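Local coordinates for 2-Keto-3-deoxy-(6-phospho-)gluconate aldolase (Thermoproteus tenax, PDB 2R91), which is an archaeal aldolase of the dihydrodipicolinate synthetase family, built as a TIM barrel and assembled from four protein chains, at residues 110-118 with 143-151. Sequence-based numbering, arbitrary orientation.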
loop_
_atom_site.group_PDB
_atom_site.type_symbol
_atom_site.label_atom_id
_atom_site.label_comp_id
_atom_site.label_asym_id
_atom_site.label_seq_id
_atom_site.Cartn_x
_atom_site.Cartn_y
_atom_site.Cartn_z
ATOM N N ILE A 110 17.445 -10.759 -8.722
ATOM C CA ILE A 110 17.310 -9.511 -9.489
ATOM C C ILE A 110 18.671 -9.051 -10.030
ATOM O O ILE A 110 18.783 -8.620 -11.171
ATOM C CB ILE A 110 16.709 -8.347 -8.629
ATOM C CG1 ILE A 110 15.383 -8.737 -7.970
ATOM C CG2 ILE A 110 16.548 -7.081 -9.477
ATOM C CD1 ILE A 110 14.448 -9.338 -8.935
ATOM N N ALA A 111 19.693 -9.107 -9.195
ATOM C CA ALA A 111 21.030 -8.636 -9.590
ATOM C C ALA A 111 21.617 -9.481 -10.694
ATOM O O ALA A 111 22.205 -8.949 -11.613
ATOM C CB ALA A 111 21.992 -8.632 -8.377
ATOM N N LYS A 112 21.493 -10.803 -10.577
ATOM C CA LYS A 112 22.006 -11.716 -11.597
ATOM C C LYS A 112 21.348 -11.430 -12.934
ATOM O O LYS A 112 22.033 -11.371 -13.956
ATOM C CB LYS A 112 21.765 -13.199 -11.209
ATOM C CG LYS A 112 22.288 -14.187 -12.270
ATOM C CD LYS A 112 22.313 -15.624 -11.759
ATOM C CE LYS A 112 22.737 -16.629 -12.854
ATOM N NZ LYS A 112 24.029 -16.265 -13.501
ATOM N N TYR A 113 20.025 -11.261 -12.927
ATOM C CA TYR A 113 19.287 -10.884 -14.139
ATOM C C TYR A 113 19.901 -9.691 -14.872
ATOM O O TYR A 113 20.213 -9.763 -16.069
ATOM C CB TYR A 113 17.817 -10.560 -13.811
ATOM C CG TYR A 113 17.038 -10.130 -15.052
ATOM C CD1 TYR A 113 16.648 -11.083 -16.019
ATOM C CD2 TYR A 113 16.719 -8.774 -15.279
ATOM C CE1 TYR A 113 15.946 -10.714 -17.169
ATOM C CE2 TYR A 113 16.023 -8.395 -16.392
ATOM C CZ TYR A 113 15.634 -9.363 -17.350
ATOM O OH TYR A 113 14.932 -8.982 -18.472
ATOM N N PHE A 114 20.040 -8.570 -14.164
ATOM C CA PHE A 114 20.617 -7.369 -14.784
ATOM C C PHE A 114 22.077 -7.547 -15.143
ATOM O O PHE A 114 22.483 -7.133 -16.199
ATOM C CB PHE A 114 20.404 -6.101 -13.911
ATOM C CG PHE A 114 18.985 -5.561 -13.987
ATOM C CD1 PHE A 114 18.575 -4.821 -15.077
ATOM C CD2 PHE A 114 18.085 -5.790 -12.960
ATOM C CE1 PHE A 114 17.271 -4.324 -15.183
ATOM C CE2 PHE A 114 16.780 -5.310 -13.048
ATOM C CZ PHE A 114 16.374 -4.560 -14.174
ATOM N N ARG A 115 22.859 -8.200 -14.300
ATOM C CA ARG A 115 24.282 -8.370 -14.649
ATOM C C ARG A 115 24.481 -9.258 -15.886
ATOM O O ARG A 115 25.309 -8.968 -16.748
ATOM C CB ARG A 115 25.060 -8.880 -13.447
ATOM C CG ARG A 115 25.218 -7.764 -12.419
ATOM C CD ARG A 115 25.652 -8.284 -11.091
ATOM N NE ARG A 115 25.838 -7.207 -10.120
ATOM C CZ ARG A 115 25.961 -7.402 -8.809
ATOM N NH1 ARG A 115 25.891 -8.640 -8.315
ATOM N NH2 ARG A 115 26.154 -6.369 -7.986
ATOM N N ASP A 116 23.679 -10.307 -16.003
ATOM C CA ASP A 116 23.698 -11.118 -17.210
ATOM C C ASP A 116 23.344 -10.327 -18.469
ATOM O O ASP A 116 23.912 -10.531 -19.547
ATOM C CB ASP A 116 22.741 -12.286 -17.064
ATOM C CG ASP A 116 23.318 -13.395 -16.226
ATOM O OD1 ASP A 116 24.464 -13.245 -15.738
ATOM O OD2 ASP A 116 22.618 -14.404 -16.041
ATOM N N LEU A 117 22.376 -9.426 -18.353
ATOM C CA LEU A 117 22.034 -8.575 -19.480
ATOM C C LEU A 117 23.198 -7.672 -19.879
ATOM O O LEU A 117 23.533 -7.536 -21.075
ATOM C CB LEU A 117 20.840 -7.709 -19.088
ATOM C CG LEU A 117 19.669 -7.571 -20.034
ATOM C CD1 LEU A 117 19.358 -8.902 -20.758
ATOM C CD2 LEU A 117 18.450 -7.062 -19.213
ATOM N N CYS A 118 23.809 -7.028 -18.892
ATOM C CA CYS A 118 24.969 -6.167 -19.165
ATOM C C CYS A 118 26.126 -6.928 -19.836
ATOM O O CYS A 118 26.825 -6.375 -20.689
ATOM C CB CYS A 118 25.469 -5.492 -17.881
ATOM S SG CYS A 118 24.314 -4.232 -17.168
ATOM N N ALA A 143 20.196 0.343 -7.953
ATOM C CA ALA A 143 20.666 0.492 -9.324
ATOM C C ALA A 143 22.198 0.702 -9.403
ATOM O O ALA A 143 22.894 0.107 -10.265
ATOM C CB ALA A 143 19.921 1.632 -10.010
ATOM N N LYS A 144 22.717 1.522 -8.490
ATOM C CA LYS A 144 24.163 1.719 -8.381
ATOM C C LYS A 144 24.863 0.422 -7.983
ATOM O O LYS A 144 25.907 0.083 -8.558
ATOM C CB LYS A 144 24.501 2.816 -7.351
ATOM C CG LYS A 144 26.012 3.090 -7.230
ATOM C CD LYS A 144 26.343 4.096 -6.125
ATOM C CE LYS A 144 27.859 4.434 -6.116
ATOM N NZ LYS A 144 28.219 5.240 -4.900
ATOM N N GLU A 145 24.278 -0.277 -7.007
ATOM C CA GLU A 145 24.759 -1.585 -6.486
ATOM C C GLU A 145 24.853 -2.664 -7.577
ATOM O O GLU A 145 25.624 -3.627 -7.428
ATOM C CB GLU A 145 23.898 -2.092 -5.283
ATOM C CG GLU A 145 24.204 -1.408 -3.888
ATOM C CD GLU A 145 23.103 -1.522 -2.739
ATOM O OE1 GLU A 145 21.852 -1.585 -2.978
ATOM O OE2 GLU A 145 23.507 -1.492 -1.548
ATOM N N LEU A 146 24.097 -2.515 -8.673
ATOM C CA LEU A 146 24.168 -3.472 -9.788
ATOM C C LEU A 146 25.474 -3.341 -10.540
ATOM O O LEU A 146 25.999 -4.327 -11.069
ATOM C CB LEU A 146 23.004 -3.305 -10.771
ATOM C CG LEU A 146 21.613 -3.610 -10.247
ATOM C CD1 LEU A 146 20.560 -3.243 -11.314
ATOM C CD2 LEU A 146 21.498 -5.093 -9.835
ATOM N N GLY A 147 25.990 -2.118 -10.600
ATOM C CA GLY A 147 27.319 -1.858 -11.166
ATOM C C GLY A 147 27.482 -1.742 -12.681
ATOM O O GLY A 147 28.616 -1.728 -13.174
ATOM N N CYS A 148 26.388 -1.684 -13.439
ATOM C CA CYS A 148 26.503 -1.664 -14.901
ATOM C C CYS A 148 25.389 -0.871 -15.621
ATOM O O CYS A 148 25.303 -0.860 -16.856
ATOM C CB CYS A 148 26.572 -3.095 -15.457
ATOM S SG CYS A 148 25.055 -4.045 -15.201
ATOM N N ILE A 149 24.548 -0.207 -14.849
ATOM C CA ILE A 149 23.406 0.508 -15.411
ATOM C C ILE A 149 23.895 1.847 -15.935
ATOM O O ILE A 149 24.583 2.561 -15.221
ATOM C CB ILE A 149 22.327 0.718 -14.309
ATOM C CG1 ILE A 149 21.773 -0.642 -13.799
ATOM C CG2 ILE A 149 21.203 1.613 -14.801
ATOM C CD1 ILE A 149 21.203 -1.535 -14.891
ATOM N N ARG A 150 23.537 2.196 -17.165
ATOM C CA ARG A 150 23.985 3.452 -17.778
ATOM C C ARG A 150 22.811 4.385 -18.152
ATOM O O ARG A 150 22.977 5.425 -18.815
ATOM C CB ARG A 150 24.894 3.135 -18.987
ATOM C CG ARG A 150 26.244 2.526 -18.523
ATOM C CD ARG A 150 26.995 1.791 -19.606
ATOM N NE ARG A 150 27.577 2.706 -20.566
ATOM C CZ ARG A 150 28.054 2.345 -21.761
ATOM N NH1 ARG A 150 28.015 1.067 -22.179
ATOM N NH2 ARG A 150 28.556 3.281 -22.554
ATOM N N GLY A 151 21.622 4.009 -17.718
ATOM C CA GLY A 151 20.451 4.782 -18.046
ATOM C C GLY A 151 19.287 4.299 -17.221
ATOM O O GLY A 151 19.258 3.135 -16.797
#
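On the outside of the TIM barrel, where helix 107-120 packs beside helix 140-146, a disulfide joins Cys118 of helix 107-120 to Cys148, where the chain passes from helix 140-146 toward the strand that follows. Their SG atoms are 2.1 Å apart with a chi3 of 74°. Cys118 sends its sulfur out beside its own backbone N, whereas Cys148 holds its SG between the backbone N and the carbonyl carbon (chi1 66°), and the two sulfurs meet between the two segments. One covalent bond thus ties helix 107-120 to the chain just after helix 140-146, where it turns back into the barrel.

Hydrogen bonds add a polar grip at the C-terminal end of helix 140-146. Arg115, extended from CG to NE, brings the edge of its guanidinium to two backbone carbonyls: NE donates to Leu146 O at 3.0 Å, almost straight at 177° and in the guanidinium plane, while NH2 makes a weak, bent bond to Glu145 O at 2.8 Å. The chain then leaves the helix at Gly147, whose phi is positive. Ala111 CB, one turn back along helix 107-120, lies over one face of the same guanidinium, displaced toward its rim.

Between the helices, Leu146 spreads its two methyls over helix 107-120. Its CD2 rests on Ala111 CA at 3.6 Å, and CD1 lies against Phe114 CB at 3.9 Å, also touching CG and CD2 of the ring. Toward the barrel, Leu127 of strand 125-129 is touched by both Phe114 and Ile149, so the apolar layer continues onto the sheet. Ile149 CD1 comes obliquely to the Phe114 ring, 4.2 Å from its CD1.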